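Local coordinates for protein (tenascin) (Gallus gallus, PDB 1QR4) that forms part of the extracellular matrix and, through this pair of fibronectin type III domains, probably contributes to the binding of heparin and contactin, at residues T112-P117 against S145-K150; S124-Y129 against V139-G144. All blocks are in the same frame, centred on the assembly; numbering follows the deposited sequence.

Contact 1: residues T112-P117 against S145-K150; sequences TVSWTP and SKTRTK
Trp-115 and Thr-147 hold each other by backbone and side chain together, a worked example of how a side-chain hydroxyl can supplement the backbone bonds of a strand pair. Three hydrogen bonds join this end. Thr-147 O accepts twice, from Trp-115 N at 3.1 Å and from Ser-114 OG at 3.3 Å, the two donors arriving from opposite faces of the carbonyl plane. In return Thr-147 OG1, swung away from its own backbone N (chi1 175°), donates to Trp-115 O in a bond of 2.7 Å that lies nearly in line with the carbonyl. Further along, Val-113 and Thr-149 form an antiparallel hydrogen-bonded pair: Thr-149 N gives a straight bond to Val-113 O (2.9 Å, 170° at the hydrogen), while the return bond from Val-113 N is bent and weak.

Over one face of the indole lie Thr-147 O, above the ring centre, and Arg-148 N, displaced toward the rim. Arg-148 CA makes a CH-pi contact, 4.0 Å from the centroid of the six-membered ring of Trp-115.

Side-chain packing divides between the faces of the sheet. On the inner one, Val-113 CG1 and Thr-149 CG2 meet flank to flank at 3.7 Å. On the other, Ser-114 CB meets Arg-148 CB at 3.8 Å and also lies over a face of the arginine's guanidinium.

Val-113 also packs on Ile-101 and Ile-164, and Trp-115 on Ile-164 and Val-142. A strand B tryptophan turned into the core against the opposing sheet is a hallmark of the fibronectin type III beta-sandwich, in whose A-B-E sheet this contact pairs strands B and E.

Contact 2: residues S124-Y129 against V139-G144; sequences SYRVSY and VVTVDG
Tyr-125 and Val-142 make up one hydrogen-bonded pair, and Val-127 and Val-140 the next, in the C-C' hairpin of a fibronectin type III domain; the two strands run antiparallel with their axes at 155°. Tyr-125 N donates to Val-142 O at 3.1 Å, and the bond returned from Val-142 N to Tyr-125 O is weak. The valine pair is more evenly matched, Val-127 N reaching Val-140 O at 3.0 Å and Val-140 N reaching Val-127 O at 2.9 Å. The CA-H groups of Thr-141 and Val-139 add contacts to the carbonyl oxygens of Tyr-125 and Val-127, respectively.

On one face of the hairpin the phenol of Tyr-125 makes the main side-chain contact. With CG beside the backbone N and opposite the carbonyl carbon (chi1 -63°), the ring presents an edge to the end of the partner strand and the residue after it: Gly-144 O lies near the ring plane, 3.6 Å from Tyr-125 CE2, while Tyr-125 CD2 meets Val-142 CG1 at 4.3 Å. Replacing Tyr-125 by alanine removes the ring, which is likely to leave Trp-115 without its aromatic neighbour and open a gap beside Gly-144 and Val-142. On the face opposite Tyr-125, Arg-126 runs alongside both Val-139 and Thr-141, its CD 3.7 Å from Val-139 CG2.

Strand 159-168 flanks the hairpin along strand 124-131, its Val-167, Ile-165 and Asn-163 bonded to the backbones of Ser-124, Arg-126 and Ser-128. Trp-115, its ring plane inclined at about 55° to that of Tyr-125, and Pro-98, Pro-117 and Pro-118 lie on the Tyr-125 side. Beyond the arginine's aliphatic part, Arg-126 NH2 forms a long, weak ion pair with Glu-172 OE1, and where the hairpin ends Asp-143 OD2 makes a weak hydrogen bond with Ser-145 OG.

Of the four segments, that on strand 111-115 comes earliest from the N terminus, and its partner 148-151 follows only after two further strands, so contact 1 closes the longer loop. Within that loop the chain crosses to the other sheet, runs through 124-131 and turns back through 138-143; contact 2 closes this shorter hairpin, and the two are nested without crossing. A short connection from Gly-144 then returns the chain to the first sheet. Each contact holds one sheet together; the layers meet where Trp-115 CZ2 lies 3.7 Å from Val-142 CG1, and at the connecting loop Lys-146 O lies 3.4 Å from Tyr-125 CE2.

Contact 1: residues T112-P117 against S145-K150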
loop_
_atom_site.group_PDB
_atom_site.type_symbol
_atom_site.label_atom_id
_atom_site.label_comp_id
_atom_site.label_asym_id
_atom_site.label_seq_id
_atom_site.Cartn_x
_atom_site.Cartn_y
_atom_site.Cartn_z
ATOM N N THR A 112 9.712 25.425 0.640
ATOM C CA THR A 112 8.769 24.845 -0.292
ATOM C C THR A 112 9.065 23.356 -0.445
ATOM O O THR A 112 10.049 22.974 -1.088
ATOM C CB THR A 112 8.849 25.534 -1.692
ATOM O OG1 THR A 112 8.377 26.884 -1.596
ATOM C CG2 THR A 112 8.005 24.787 -2.738
ATOM N N VAL A 113 8.244 22.523 0.197
ATOM C CA VAL A 113 8.388 21.076 0.088
ATOM C C VAL A 113 7.535 20.629 -1.092
ATOM O O VAL A 113 6.421 21.111 -1.284
ATOM C CB VAL A 113 7.979 20.357 1.392
ATOM C CG1 VAL A 113 6.644 20.853 1.882
ATOM C CG2 VAL A 113 7.960 18.861 1.175
ATOM N N SER A 114 8.100 19.767 -1.924
ATOM C CA SER A 114 7.413 19.267 -3.105
ATOM C C SER A 114 7.547 17.739 -3.163
ATOM O O SER A 114 8.426 17.166 -2.515
ATOM C CB SER A 114 8.023 19.912 -4.343
ATOM O OG SER A 114 7.518 19.338 -5.529
ATOM N N TRP A 115 6.655 17.076 -3.901
ATOM C CA TRP A 115 6.696 15.606 -4.010
ATOM C C TRP A 115 6.187 15.104 -5.335
ATOM O O TRP A 115 5.398 15.764 -5.983
ATOM C CB TRP A 115 5.856 14.950 -2.910
ATOM C CG TRP A 115 4.452 15.438 -2.906
ATOM C CD1 TRP A 115 3.411 14.942 -3.630
ATOM C CD2 TRP A 115 3.948 16.581 -2.200
ATOM N NE1 TRP A 115 2.291 15.711 -3.429
ATOM C CE2 TRP A 115 2.588 16.723 -2.556
ATOM C CE3 TRP A 115 4.515 17.501 -1.302
ATOM C CZ2 TRP A 115 1.780 17.752 -2.046
ATOM C CZ3 TRP A 115 3.711 18.528 -0.793
ATOM C CH2 TRP A 115 2.358 18.640 -1.170
ATOM N N THR A 116 6.638 13.927 -5.740
ATOM C CA THR A 116 6.172 13.378 -6.998
ATOM C C THR A 116 5.039 12.385 -6.723
ATOM O O THR A 116 5.181 11.433 -5.950
ATOM C CB THR A 116 7.313 12.764 -7.860
ATOM O OG1 THR A 116 7.641 11.452 -7.391
ATOM C CG2 THR A 116 8.557 13.663 -7.807
ATOM N N PRO A 117 3.866 12.667 -7.294
ATOM C CA PRO A 117 2.625 11.912 -7.204
ATOM C C PRO A 117 2.732 10.483 -7.676
ATOM O O PRO A 117 3.427 10.180 -8.649
ATOM C CB PRO A 117 1.696 12.697 -8.118
ATOM C CG PRO A 117 2.187 14.081 -7.971
ATOM C CD PRO A 117 3.657 13.873 -8.107
ATOM N N SER A 145 -4.633 17.433 -6.346
ATOM C CA SER A 145 -4.103 17.913 -7.621
ATOM C C SER A 145 -2.788 18.649 -7.400
ATOM O O SER A 145 -1.958 18.742 -8.310
ATOM C CB SER A 145 -5.104 18.847 -8.289
ATOM O OG SER A 145 -5.466 19.886 -7.397
ATOM N N LYS A 146 -2.621 19.171 -6.182
ATOM C CA LYS A 146 -1.425 19.912 -5.780
ATOM C C LYS A 146 -0.254 18.966 -5.581
ATOM O O LYS A 146 -0.411 17.868 -5.039
ATOM C CB LYS A 146 -1.677 20.703 -4.492
ATOM C CG LYS A 146 -2.893 21.621 -4.556
ATOM C CD LYS A 146 -2.857 22.670 -3.457
ATOM C CE LYS A 146 -1.727 23.677 -3.693
ATOM N NZ LYS A 146 -1.639 24.755 -2.655
ATOM N N THR A 147 0.926 19.409 -6.008
ATOM C CA THR A 147 2.139 18.610 -5.913
ATOM C C THR A 147 3.214 19.278 -5.050
ATOM O O THR A 147 4.354 18.809 -4.985
ATOM C CB THR A 147 2.682 18.318 -7.330
ATOM O OG1 THR A 147 3.934 17.629 -7.257
ATOM C CG2 THR A 147 2.864 19.610 -8.105
ATOM N N ARG A 148 2.838 20.351 -4.354
ATOM C CA ARG A 148 3.777 21.080 -3.494
ATOM C C ARG A 148 3.087 22.015 -2.510
ATOM O O ARG A 148 1.917 22.362 -2.677
ATOM C CB ARG A 148 4.764 21.905 -4.337
ATOM C CG ARG A 148 4.148 23.089 -5.091
ATOM C CD ARG A 148 5.204 23.886 -5.837
ATOM N NE ARG A 148 6.007 23.039 -6.722
ATOM C CZ ARG A 148 7.232 23.344 -7.147
ATOM N NH1 ARG A 148 7.801 24.482 -6.773
ATOM N NH2 ARG A 148 7.904 22.498 -7.922
ATOM N N THR A 149 3.818 22.409 -1.473
ATOM C CA THR A 149 3.289 23.346 -0.490
ATOM C C THR A 149 4.404 24.136 0.188
ATOM O O THR A 149 5.588 23.785 0.122
ATOM C CB THR A 149 2.380 22.681 0.585
ATOM O OG1 THR A 149 1.474 23.659 1.119
ATOM C CG2 THR A 149 3.218 22.125 1.733
ATOM N N LYS A 150 3.987 25.215 0.836
ATOM C CA LYS A 150 4.876 26.123 1.524
ATOM C C LYS A 150 4.751 25.919 3.020
ATOM O O LYS A 150 3.644 25.775 3.542
ATOM C CB LYS A 150 4.490 27.565 1.159
ATOM C CG LYS A 150 3.004 27.889 1.402
ATOM C CD LYS A 150 2.595 29.283 0.925
ATOM C CE LYS A 150 2.489 29.366 -0.594
ATOM N NZ LYS A 150 1.911 30.674 -1.028
#

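Contact 2: residues S124-Y129 against V139-G144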
loop_
_atom_site.group_PDB
_atom_site.type_symbol
_atom_site.label_atom_id
_atom_site.label_comp_id
_atom_site.label_asym_id
_atom_site.label_seq_id
_atom_site.Cartn_x
_atom_site.Cartn_y
_atom_site.Cartn_z
ATOM N N SER A 124 -6.113 13.544 -1.173
ATOM C CA SER A 124 -5.268 14.546 -0.505
ATOM C C SER A 124 -3.906 13.999 -0.029
ATOM O O SER A 124 -3.572 12.838 -0.271
ATOM C CB SER A 124 -6.026 15.167 0.683
ATOM O OG SER A 124 -6.433 14.181 1.622
ATOM N N TYR A 125 -3.112 14.857 0.618
ATOM C CA TYR A 125 -1.803 14.469 1.152
ATOM C C TYR A 125 -1.642 15.046 2.553
ATOM O O TYR A 125 -2.007 16.193 2.789
ATOM C CB TYR A 125 -0.669 15.036 0.300
ATOM C CG TYR A 125 -0.622 14.549 -1.122
ATOM C CD1 TYR A 125 -0.021 13.335 -1.440
ATOM C CD2 TYR A 125 -1.148 15.317 -2.159
ATOM C CE1 TYR A 125 0.057 12.898 -2.757
ATOM C CE2 TYR A 125 -1.078 14.884 -3.481
ATOM C CZ TYR A 125 -0.473 13.677 -3.768
ATOM O OH TYR A 125 -0.390 13.250 -5.069
ATOM N N ARG A 126 -1.128 14.258 3.491
ATOM C CA ARG A 126 -0.896 14.771 4.838
ATOM C C ARG A 126 0.610 14.981 5.061
ATOM O O ARG A 126 1.393 14.023 5.179
ATOM C CB ARG A 126 -1.508 13.865 5.910
ATOM C CG ARG A 126 -2.760 14.467 6.541
ATOM C CD ARG A 126 -3.136 13.792 7.863
ATOM N NE ARG A 126 -3.921 12.573 7.673
ATOM C CZ ARG A 126 -5.206 12.555 7.322
ATOM N NH1 ARG A 126 -5.862 13.693 7.118
ATOM N NH2 ARG A 126 -5.839 11.396 7.187
ATOM N N VAL A 127 1.005 16.253 5.029
ATOM C CA VAL A 127 2.391 16.672 5.210
ATOM C C VAL A 127 2.652 17.047 6.655
ATOM O O VAL A 127 2.203 18.095 7.117
ATOM C CB VAL A 127 2.718 17.914 4.344
ATOM C CG1 VAL A 127 4.180 18.269 4.478
ATOM C CG2 VAL A 127 2.367 17.661 2.890
ATOM N N SER A 128 3.363 16.191 7.373
ATOM C CA SER A 128 3.698 16.497 8.758
ATOM C C SER A 128 5.169 16.944 8.871
ATOM O O SER A 128 5.996 16.616 8.019
ATOM C CB SER A 128 3.430 15.289 9.658
ATOM O OG SER A 128 4.361 14.246 9.424
ATOM N N TYR A 129 5.481 17.746 9.882
ATOM C CA TYR A 129 6.855 18.191 10.072
ATOM C C TYR A 129 7.136 18.497 11.535
ATOM O O TYR A 129 6.311 19.100 12.227
ATOM C CB TYR A 129 7.202 19.397 9.173
ATOM C CG TYR A 129 6.461 20.671 9.494
ATOM C CD1 TYR A 129 6.828 21.457 10.591
ATOM C CD2 TYR A 129 5.359 21.068 8.733
ATOM C CE1 TYR A 129 6.113 22.596 10.927
ATOM C CE2 TYR A 129 4.634 22.212 9.062
ATOM C CZ TYR A 129 5.016 22.965 10.161
ATOM O OH TYR A 129 4.294 24.075 10.517
ATOM N N VAL A 139 0.865 19.059 11.220
ATOM C CA VAL A 139 0.315 18.496 9.998
ATOM C C VAL A 139 -0.445 19.509 9.152
ATOM O O VAL A 139 -1.217 20.305 9.676
ATOM C CB VAL A 139 -0.575 17.260 10.329
ATOM C CG1 VAL A 139 -1.452 17.546 11.527
ATOM C CG2 VAL A 139 -1.423 16.870 9.142
ATOM N N VAL A 140 -0.181 19.506 7.848
ATOM C CA VAL A 140 -0.853 20.403 6.911
ATOM C C VAL A 140 -1.438 19.568 5.785
ATOM O O VAL A 140 -0.747 18.734 5.212
ATOM C CB VAL A 140 0.112 21.470 6.332
ATOM C CG1 VAL A 140 -0.387 21.974 4.964
ATOM C CG2 VAL A 140 0.214 22.651 7.305
ATOM N N THR A 141 -2.715 19.776 5.478
ATOM C CA THR A 141 -3.347 19.005 4.418
ATOM C C THR A 141 -3.425 19.846 3.145
ATOM O O THR A 141 -3.626 21.057 3.197
ATOM C CB THR A 141 -4.750 18.462 4.845
ATOM O OG1 THR A 141 -4.700 17.992 6.201
ATOM C CG2 THR A 141 -5.129 17.273 3.995
ATOM N N VAL A 142 -3.183 19.205 2.009
ATOM C CA VAL A 142 -3.217 19.887 0.734
ATOM C C VAL A 142 -3.915 18.988 -0.280
ATOM O O VAL A 142 -3.719 17.774 -0.270
ATOM C CB VAL A 142 -1.783 20.276 0.284
ATOM C CG1 VAL A 142 -1.310 19.422 -0.897
ATOM C CG2 VAL A 142 -1.723 21.769 -0.027
ATOM N N ASP A 143 -4.725 19.599 -1.147
ATOM C CA ASP A 143 -5.508 18.891 -2.162
ATOM C C ASP A 143 -4.710 18.007 -3.128
ATOM O O ASP A 143 -3.591 18.337 -3.516
ATOM C CB ASP A 143 -6.382 19.883 -2.934
ATOM C CG ASP A 143 -7.595 19.220 -3.563
ATOM O OD1 ASP A 143 -8.532 18.854 -2.815
ATOM O OD2 ASP A 143 -7.607 19.067 -4.805
ATOM N N GLY A 144 -5.342 16.913 -3.546
ATOM C CA GLY A 144 -4.726 15.939 -4.429
ATOM C C GLY A 144 -4.124 16.360 -5.753
ATOM O O GLY A 144 -3.227 15.682 -6.258
#